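Local atomic coordinates of putative gamma-glutamylcyclotransferase YkqA (Bacillus subtilis, PDB entry 2QIK), a protein that is a putative gamma-glutamylcyclotransferase, probably splitting gamma-glutamyl compounds with release of 5-oxoproline. Residues Phe131-Gln143 with Tyr247-Leu259. Numbering follows the deposited sequence.
Sequences FAYGSCMDNARFQ and YQIEIERGAELYL. With CIT (citric acid), chain B.
Asp138 and Arg253 clasp the loop of 131-143 to the helix of 247-259, an example from a gamma-glutamylcyclotransferase-like fold in which helix 245-258 packs against the loop after strand 128-132. That loop leaves the strand with the sequence Tyr133-Gly134-Ser135, reminiscent of Tyr8-Gly9-Thr10, the probable substrate-binding loop near the N-terminus. Arg253 approaches side-on: NH2 lies 2.9 Å from Asp138 OD1 and NE 3.0 Å from Asp138 OD2, both bonds nearly straight, although the carboxylate and guanidinium planes are turned 41° apart. Ala140 N reaches OD1 from the opposite face, a capping bond at the start of helix 140-145. Swinging CG anti to the backbone N (chi1 -176°) carries the carboxylate to both donors. Losing the carboxylate to an alanine here would probably leave Arg253 without its mate and Ala140 N without its cap. Glu250 OE2 is only 4.5 Å from Asp138 OD1, and a water donating to both is likely to ease the repulsion. Close approach depends on Gly254, where a CB would collide with Met137 CB. Farther along, the Met137 selenium packs 3.7 Å from Leu259 CD1. On the loop's backbone N-H groups sits a citrate, probably from the crystallisation liquor. One of its carboxylates accepts very short bonds from Ser135 OG and Tyr247 OH, one from each segment, while Ser135 N donates to its O6 at 2.8 Å.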
ATOM      1  N   PHE A 131       6.260   2.753  -7.245  1.00  6.50           N
ATOM      2  CA  PHE A 131       5.119   3.393  -7.946  1.00  6.34           C
ATOM      3  C   PHE A 131       4.782   4.746  -7.299  1.00  6.86           C
ATOM      4  O   PHE A 131       4.382   4.782  -6.114  1.00  7.90           O
ATOM      5  CB  PHE A 131       3.936   2.469  -7.904  1.00  8.32           C
ATOM      6  CG  PHE A 131       2.745   2.953  -8.638  1.00  8.15           C
ATOM      7  CD1 PHE A 131       2.671   2.997 -10.027  1.00 10.12           C
ATOM      8  CD2 PHE A 131       1.614   3.372  -7.957  1.00  9.22           C
ATOM      9  CE1 PHE A 131       1.524   3.484 -10.694  1.00 10.98           C
ATOM     10  CE2 PHE A 131       0.520   3.901  -8.679  1.00 11.67           C
ATOM     11  CZ  PHE A 131       0.482   3.903  -9.982  1.00 10.77           C
ATOM     12  N   ALA A 132       4.993   5.802  -8.058  1.00  7.25           N
ATOM     13  CA  ALA A 132       4.714   7.140  -7.612  1.00  7.99           C
ATOM     14  C   ALA A 132       3.485   7.671  -8.329  1.00  7.97           C
ATOM     15  O   ALA A 132       3.402   7.593  -9.564  1.00  9.42           O
ATOM     16  CB  ALA A 132       5.938   8.063  -8.011  1.00  9.16           C
ATOM     17  N   TYR A 133       2.597   8.310  -7.594  1.00  8.11           N
ATOM     18  CA  TYR A 133       1.327   8.810  -8.115  1.00  8.09           C
ATOM     19  C   TYR A 133       1.121  10.295  -7.852  1.00  8.40           C
ATOM     20  O   TYR A 133       0.099  10.850  -8.255  1.00  9.08           O
ATOM     21  CB  TYR A 133       0.170   7.980  -7.562  1.00  8.28           C
ATOM     22  CG  TYR A 133       0.116   7.968  -6.046  1.00  7.42           C
ATOM     23  CD1 TYR A 133       0.684   6.949  -5.346  1.00  7.47           C
ATOM     24  CD2 TYR A 133      -0.413   9.018  -5.341  1.00  8.39           C
ATOM     25  CE1 TYR A 133       0.715   6.955  -3.924  1.00  7.83           C
ATOM     26  CE2 TYR A 133      -0.412   9.037  -3.988  1.00  8.44           C
ATOM     27  CZ  TYR A 133       0.175   8.025  -3.261  1.00  7.61           C
ATOM     28  OH  TYR A 133       0.120   8.127  -1.912  1.00  9.09           O
ATOM     29  N   GLY A 134       2.043  10.931  -7.161  1.00  9.60           N
ATOM     30  CA  GLY A 134       1.932  12.338  -6.883  1.00 11.12           C
ATOM     31  C   GLY A 134       3.219  13.087  -7.175  1.00  9.76           C
ATOM     32  O   GLY A 134       3.728  12.995  -8.239  1.00 10.81           O
ATOM     33  N   SER A 135       3.682  13.904  -6.194  1.00 11.25           N
ATOM     34  CA  SER A 135       4.853  14.762  -6.462  1.00 11.08           C
ATOM     35  C   SER A 135       6.140  13.981  -6.664  1.00  9.86           C
ATOM     36  O   SER A 135       7.063  14.521  -7.247  1.00 11.13           O
ATOM     37  CB  SER A 135       5.097  15.835  -5.475  1.00 13.17           C
ATOM     38  OG  SER A 135       5.682  15.348  -4.317  1.00 13.33           O
ATOM     39  N   CYS A 136       6.164  12.694  -6.283  1.00  9.09           N
ATOM     40  CA  CYS A 136       7.324  11.867  -6.642  1.00  9.22           C
ATOM     41  C   CYS A 136       7.356  11.513  -8.136  1.00  8.64           C
ATOM     42  O   CYS A 136       8.331  10.897  -8.563  1.00 10.39           O
ATOM     43  CB  CYS A 136       7.400  10.597  -5.809  1.00  8.59           C
ATOM     44  SG  CYS A 136       7.823  10.987  -4.101  1.00 10.75           S
HETATM   45  N   MSE A 137       6.348  11.899  -8.929  1.00  9.30           N
HETATM   46  CA  MSE A 137       6.450  11.845 -10.373  1.00  9.53           C
HETATM   47  C   MSE A 137       7.302  12.991 -10.958  1.00 10.98           C
HETATM   48  O   MSE A 137       7.751  12.855 -12.085  1.00 12.96           O
HETATM   49  CB  MSE A 137       5.062  11.912 -11.008  1.00 11.12           C
HETATM   50  CG  MSE A 137       4.120  10.752 -10.563  1.00  9.75           C
HETATM   51 SE   MSE A 137       2.500  10.729 -11.555  1.00 19.35          SE
HETATM   52  CE  MSE A 137       1.719  12.296 -10.978  1.00 12.20           C
ATOM     53  N   ASP A 138       7.537  14.042 -10.179  1.00 10.92           N
ATOM     54  CA  ASP A 138       8.432  15.125 -10.567  1.00 12.20           C
ATOM     55  C   ASP A 138       9.813  14.919  -9.982  1.00 11.56           C
ATOM     56  O   ASP A 138       9.976  14.107  -9.040  1.00 13.65           O
ATOM     57  CB  ASP A 138       7.832  16.459 -10.035  1.00 13.09           C
ATOM     58  CG  ASP A 138       8.586  17.640 -10.444  1.00 14.84           C
ATOM     59  OD1 ASP A 138       9.103  18.355  -9.546  1.00 17.82           O
ATOM     60  OD2 ASP A 138       8.701  17.874 -11.643  1.00 17.70           O
ATOM     61  N   ASN A 139      10.787  15.582 -10.531  1.00 13.30           N
ATOM     62  CA  ASN A 139      12.168  15.384 -10.121  1.00 13.18           C
ATOM     63  C   ASN A 139      12.831  16.509  -9.338  1.00 14.25           C
ATOM     64  O   ASN A 139      13.959  16.327  -8.932  1.00 13.95           O
ATOM     65  CB  ASN A 139      13.051  14.876 -11.244  1.00 15.33           C
ATOM     66  CG  ASN A 139      13.332  15.924 -12.249  1.00 18.74           C
ATOM     67  OD1 ASN A 139      14.281  15.759 -13.035  1.00 28.18           O
ATOM     68  ND2 ASN A 139      12.574  17.000 -12.264  1.00 18.51           N
ATOM     69  N   ALA A 140      12.176  17.649  -9.143  1.00 15.09           N
ATOM     70  CA  ALA A 140      12.909  18.768  -8.548  1.00 15.36           C
ATOM     71  C   ALA A 140      13.347  18.477  -7.115  1.00 15.66           C
ATOM     72  O   ALA A 140      14.472  18.761  -6.764  1.00 17.23           O
ATOM     73  CB  ALA A 140      12.079  20.015  -8.567  1.00 17.59           C
ATOM     74  N   ARG A 141      12.502  17.885  -6.284  1.00 13.50           N
ATOM     75  CA  ARG A 141      12.861  17.562  -4.890  1.00 13.95           C
ATOM     76  C   ARG A 141      13.954  16.482  -4.910  1.00 11.92           C
ATOM     77  O   ARG A 141      14.874  16.575  -4.127  1.00 13.84           O
ATOM     78  CB  ARG A 141      11.698  17.171  -3.982  1.00 13.94           C
ATOM     79  CG  ARG A 141      10.801  18.344  -3.656  1.00 18.11           C
ATOM     80  CD  ARG A 141       9.698  17.915  -2.691  1.00 18.53           C
ATOM     81  NE  ARG A 141      10.314  17.480  -1.429  1.00 20.68           N
ATOM     82  CZ  ARG A 141       9.669  16.904  -0.423  1.00 16.99           C
ATOM     83  NH1 ARG A 141       8.418  16.692  -0.597  1.00 16.94           N
ATOM     84  NH2 ARG A 141      10.348  16.499   0.683  1.00 19.12           N
ATOM     85  N   PHE A 142      13.868  15.494  -5.793  1.00 11.66           N
ATOM     86  CA  PHE A 142      14.959  14.528  -5.907  1.00 10.53           C
ATOM     87  C   PHE A 142      16.271  15.240  -6.152  1.00 12.70           C
ATOM     88  O   PHE A 142      17.318  14.923  -5.580  1.00 12.18           O
ATOM     89  CB  PHE A 142      14.740  13.518  -7.018  1.00 10.11           C
ATOM     90  CG  PHE A 142      13.508  12.630  -6.902  1.00  9.54           C
ATOM     91  CD1 PHE A 142      12.842  12.266  -8.073  1.00 10.00           C
ATOM     92  CD2 PHE A 142      13.067  12.096  -5.707  1.00  9.85           C
ATOM     93  CE1 PHE A 142      11.754  11.404  -8.032  1.00 10.33           C
ATOM     94  CE2 PHE A 142      11.956  11.209  -5.683  1.00  9.49           C
ATOM     95  CZ  PHE A 142      11.288  10.917  -6.858  1.00  9.94           C
ATOM     96  N   GLN A 143      16.255  16.145  -7.113  1.00 14.00           N
ATOM     97  CA  GLN A 143      17.496  16.858  -7.490  1.00 14.51           C
ATOM     98  C   GLN A 143      18.030  17.637  -6.296  1.00 15.42           C
ATOM     99  O   GLN A 143      19.232  17.649  -6.046  1.00 17.75           O
ATOM    100  CB  GLN A 143      17.243  17.801  -8.646  1.00 14.96           C
ATOM    101  CG  GLN A 143      16.996  17.091  -9.945  1.00 16.94           C
ATOM    102  CD  GLN A 143      16.628  18.011 -11.071  1.00 19.14           C
ATOM    103  OE1 GLN A 143      17.008  17.763 -12.233  1.00 23.58           O
ATOM    104  NE2 GLN A 143      15.971  19.112 -10.745  1.00 19.05           N
ATOM    105  N   TYR A 247       3.095  22.408  -4.473  1.00 15.91           N
ATOM    106  CA  TYR A 247       2.925  20.924  -4.527  1.00 15.59           C
ATOM    107  C   TYR A 247       2.082  20.501  -5.734  1.00 13.11           C
ATOM    108  O   TYR A 247       2.451  19.602  -6.429  1.00 13.04           O
ATOM    109  CB  TYR A 247       2.305  20.462  -3.235  1.00 14.03           C
ATOM    110  CG  TYR A 247       2.013  18.983  -3.130  1.00 12.73           C
ATOM    111  CD1 TYR A 247       3.022  18.046  -2.954  1.00 13.19           C
ATOM    112  CD2 TYR A 247       0.718  18.540  -3.212  1.00 14.02           C
ATOM    113  CE1 TYR A 247       2.707  16.682  -2.869  1.00 12.79           C
ATOM    114  CE2 TYR A 247       0.392  17.235  -3.134  1.00 12.92           C
ATOM    115  CZ  TYR A 247       1.389  16.299  -2.976  1.00 11.88           C
ATOM    116  OH  TYR A 247       1.013  15.003  -2.896  1.00 13.33           O
ATOM    117  N   GLN A 248       0.959  21.198  -5.991  1.00 13.58           N
ATOM    118  CA  GLN A 248       0.164  20.866  -7.139  1.00 12.09           C
ATOM    119  C   GLN A 248       0.942  21.012  -8.431  1.00 14.01           C
ATOM    120  O   GLN A 248       0.848  20.190  -9.359  1.00 13.14           O
ATOM    121  CB  GLN A 248      -1.081  21.734  -7.210  1.00 13.00           C
ATOM    122  CG  GLN A 248      -1.874  21.504  -8.465  1.00 13.95           C
ATOM    123  CD  GLN A 248      -3.301  22.090  -8.511  1.00 14.04           C
ATOM    124  OE1 GLN A 248      -3.933  22.186  -9.630  1.00 17.54           O
ATOM    125  NE2 GLN A 248      -3.808  22.415  -7.377  1.00 13.59           N
ATOM    126  N   ILE A 249       1.784  22.047  -8.488  1.00 15.43           N
ATOM    127  CA  ILE A 249       2.582  22.185  -9.702  1.00 16.94           C
ATOM    128  C   ILE A 249       3.529  21.020  -9.922  1.00 16.07           C
ATOM    129  O   ILE A 249       3.762  20.614 -11.047  1.00 14.68           O
ATOM    130  CB  ILE A 249       3.305  23.548  -9.695  1.00 17.92           C
ATOM    131  CG1 ILE A 249       2.322  24.731  -9.773  1.00 21.29           C
ATOM    132  CG2 ILE A 249       4.291  23.652 -10.884  1.00 20.49           C
ATOM    133  CD1 ILE A 249       2.947  26.097  -9.375  1.00 23.30           C
ATOM    134  N   GLU A 250       4.117  20.474  -8.856  1.00 15.23           N
ATOM    135  CA  GLU A 250       4.990  19.279  -8.988  1.00 14.87           C
ATOM    136  C   GLU A 250       4.224  18.127  -9.594  1.00 12.30           C
ATOM    137  O   GLU A 250       4.690  17.476 -10.525  1.00 13.67           O
ATOM    138  CB  GLU A 250       5.554  18.900  -7.639  1.00 15.13           C
ATOM    139  CG  GLU A 250       6.513  19.912  -7.085  1.00 17.39           C
ATOM    140  CD  GLU A 250       6.892  19.640  -5.649  1.00 19.65           C
ATOM    141  OE1 GLU A 250       6.581  20.528  -4.826  1.00 29.43           O
ATOM    142  OE2 GLU A 250       7.577  18.665  -5.302  1.00 21.88           O
ATOM    143  N   ILE A 251       3.000  17.895  -9.090  1.00 12.00           N
ATOM    144  CA  ILE A 251       2.169  16.814  -9.617  1.00 12.07           C
ATOM    145  C   ILE A 251       1.869  17.010 -11.076  1.00 12.07           C
ATOM    146  O   ILE A 251       1.954  16.118 -11.913  1.00 13.15           O
ATOM    147  CB  ILE A 251       0.873  16.654  -8.816  1.00 11.85           C
ATOM    148  CG1 ILE A 251       1.222  16.225  -7.430  1.00 12.05           C
ATOM    149  CG2 ILE A 251      -0.080  15.683  -9.474  1.00 13.32           C
ATOM    150  CD1 ILE A 251       0.046  16.067  -6.502  1.00 13.73           C
ATOM    151  N   GLU A 252       1.539  18.244 -11.410  1.00 12.22           N
ATOM    152  CA  GLU A 252       1.193  18.538 -12.781  1.00 13.19           C
ATOM    153  C   GLU A 252       2.353  18.313 -13.705  1.00 13.50           C
ATOM    154  O   GLU A 252       2.172  17.755 -14.788  1.00 14.08           O
ATOM    155  CB  GLU A 252       0.652  19.976 -12.919  1.00 14.94           C
ATOM    156  CG  GLU A 252      -0.694  20.188 -12.269  1.00 15.51           C
ATOM    157  CD  GLU A 252      -1.285  21.523 -12.537  1.00 18.27           C
ATOM    158  OE1 GLU A 252      -2.407  21.730 -12.098  1.00 20.65           O
ATOM    159  OE2 GLU A 252      -0.657  22.334 -13.221  1.00 24.97           O
ATOM    160  N   ARG A 253       3.554  18.716 -13.334  1.00 13.13           N
ATOM    161  CA  ARG A 253       4.724  18.539 -14.208  1.00 14.74           C
ATOM    162  C   ARG A 253       4.993  17.051 -14.408  1.00 15.08           C
ATOM    163  O   ARG A 253       5.272  16.606 -15.520  1.00 16.10           O
ATOM    164  CB  ARG A 253       5.940  19.213 -13.574  1.00 16.62           C
ATOM    165  CG  ARG A 253       6.116  20.692 -13.694  1.00 19.86           C
ATOM    166  CD  ARG A 253       7.610  21.093 -13.475  1.00 21.78           C
ATOM    167  NE  ARG A 253       8.081  20.716 -12.135  1.00 22.42           N
ATOM    168  CZ  ARG A 253       8.296  21.580 -11.161  1.00 23.40           C
ATOM    169  NH1 ARG A 253       8.119  22.913 -11.368  1.00 26.33           N
ATOM    170  NH2 ARG A 253       8.709  21.177  -9.966  1.00 25.24           N
ATOM    171  N   GLY A 254       4.906  16.273 -13.302  1.00 13.39           N
ATOM    172  CA  GLY A 254       5.181  14.834 -13.424  1.00 13.68           C
ATOM    173  C   GLY A 254       4.109  14.154 -14.239  1.00 12.86           C
ATOM    174  O   GLY A 254       4.407  13.293 -15.076  1.00 13.61           O
ATOM    175  N   ALA A 255       2.850  14.542 -14.074  1.00 12.71           N
ATOM    176  CA  ALA A 255       1.771  13.907 -14.852  1.00 12.90           C
ATOM    177  C   ALA A 255       1.892  14.243 -16.331  1.00 13.73           C
ATOM    178  O   ALA A 255       1.733  13.387 -17.173  1.00 14.98           O
ATOM    179  CB  ALA A 255       0.435  14.358 -14.345  1.00 13.67           C
ATOM    180  N   GLU A 256       2.221  15.471 -16.632  1.00 14.77           N
ATOM    181  CA  GLU A 256       2.425  15.911 -18.019  1.00 16.34           C
ATOM    182  C   GLU A 256       3.555  15.133 -18.659  1.00 16.89           C
ATOM    183  O   GLU A 256       3.485  14.752 -19.849  1.00 19.12           O
ATOM    184  CB  GLU A 256       2.745  17.442 -18.002  1.00 16.47           C
ATOM    185  CG  GLU A 256       1.566  18.346 -17.640  1.00 19.21           C
ATOM    186  CD  GLU A 256       2.034  19.729 -17.160  1.00 22.21           C
ATOM    187  OE1 GLU A 256       3.294  20.013 -17.251  1.00 27.05           O
ATOM    188  OE2 GLU A 256       1.163  20.558 -16.774  1.00 25.88           O
ATOM    189  N   LEU A 257       4.612  14.838 -17.875  1.00 16.20           N
ATOM    190  CA  LEU A 257       5.732  14.104 -18.460  1.00 17.48           C
ATOM    191  C   LEU A 257       5.389  12.644 -18.754  1.00 18.02           C
ATOM    192  O   LEU A 257       5.792  12.105 -19.770  1.00 19.73           O
ATOM    193  CB  LEU A 257       6.950  14.191 -17.542  1.00 19.73           C
ATOM    194  CG  LEU A 257       8.325  13.553 -17.849  1.00 20.67           C
ATOM    195  CD1 LEU A 257       8.781  14.064 -19.195  1.00 22.94           C
ATOM    196  CD2 LEU A 257       9.287  13.907 -16.703  1.00 22.03           C
ATOM    197  N   TYR A 258       4.682  11.997 -17.832  1.00 15.85           N
ATOM    198  CA  TYR A 258       4.552  10.555 -17.905  1.00 15.56           C
ATOM    199  C   TYR A 258       3.178   9.995 -18.248  1.00 15.26           C
ATOM    200  O   TYR A 258       3.088   8.878 -18.745  1.00 17.40           O
ATOM    201  CB  TYR A 258       4.979   9.979 -16.547  1.00 16.38           C
ATOM    202  CG  TYR A 258       6.447  10.131 -16.168  1.00 13.81           C
ATOM    203  CD1 TYR A 258       7.418   9.394 -16.810  1.00 16.58           C
ATOM    204  CD2 TYR A 258       6.820  10.859 -15.056  1.00 18.47           C
ATOM    205  CE1 TYR A 258       8.729   9.474 -16.490  1.00 14.45           C
ATOM    206  CE2 TYR A 258       8.189  10.939 -14.676  1.00 18.88           C
ATOM    207  CZ  TYR A 258       9.145  10.225 -15.393  1.00 16.06           C
ATOM    208  OH  TYR A 258      10.499  10.247 -15.047  1.00 18.08           O
ATOM    209  N   LEU A 259       2.103  10.662 -17.855  1.00 14.44           N
ATOM    210  CA  LEU A 259       0.780  10.009 -17.819  1.00 14.17           C
ATOM    211  C   LEU A 259      -0.045  10.293 -19.076  1.00 14.36           C
ATOM    212  O   LEU A 259       0.310  11.123 -19.899  1.00 16.11           O
ATOM    213  CB  LEU A 259       0.023  10.432 -16.564  1.00 13.14           C
ATOM    214  CG  LEU A 259       0.779  10.243 -15.252  1.00 12.14           C
ATOM    215  CD1 LEU A 259      -0.142  10.539 -14.125  1.00 12.94           C
ATOM    216  CD2 LEU A 259       1.356   8.807 -15.141  1.00 13.32           C
TER
HETATM  217  C1  CIT B 301       3.454  12.758  -0.391  1.00 14.17           C
HETATM  218  O1  CIT B 301       3.087  13.879  -0.564  1.00 14.26           O
HETATM  219  O2  CIT B 301       4.246  12.484   0.596  1.00 15.39           O
HETATM  220  C2  CIT B 301       2.850  11.631  -1.163  1.00 13.89           C
HETATM  221  C3  CIT B 301       3.543  11.488  -2.506  1.00 12.66           C
HETATM  222  O7  CIT B 301       4.941  11.065  -2.234  1.00 13.71           O
HETATM  223  C4  CIT B 301       2.946  10.362  -3.315  1.00 12.13           C
HETATM  224  C5  CIT B 301       3.623  10.024  -4.597  1.00 11.28           C
HETATM  225  O3  CIT B 301       4.140  10.900  -5.268  1.00 12.60           O
HETATM  226  O4  CIT B 301       3.563   8.853  -5.022  1.00 11.69           O
HETATM  227  C6  CIT B 301       3.556  12.809  -3.148  1.00 13.08           C
HETATM  228  O5  CIT B 301       4.706  13.344  -3.284  1.00 15.87           O
HETATM  229  O6  CIT B 301       2.536  13.221  -3.703  1.00 13.03           O
HETATM  230  O   HOH W   1       6.443  17.333  -2.458  1.00 21.26           O
HETATM  231  O   HOH W   2      11.005  11.718 -12.668  1.00 15.62           O
HETATM  232  O   HOH W   3       9.584  17.629  -6.906  1.00 21.87           O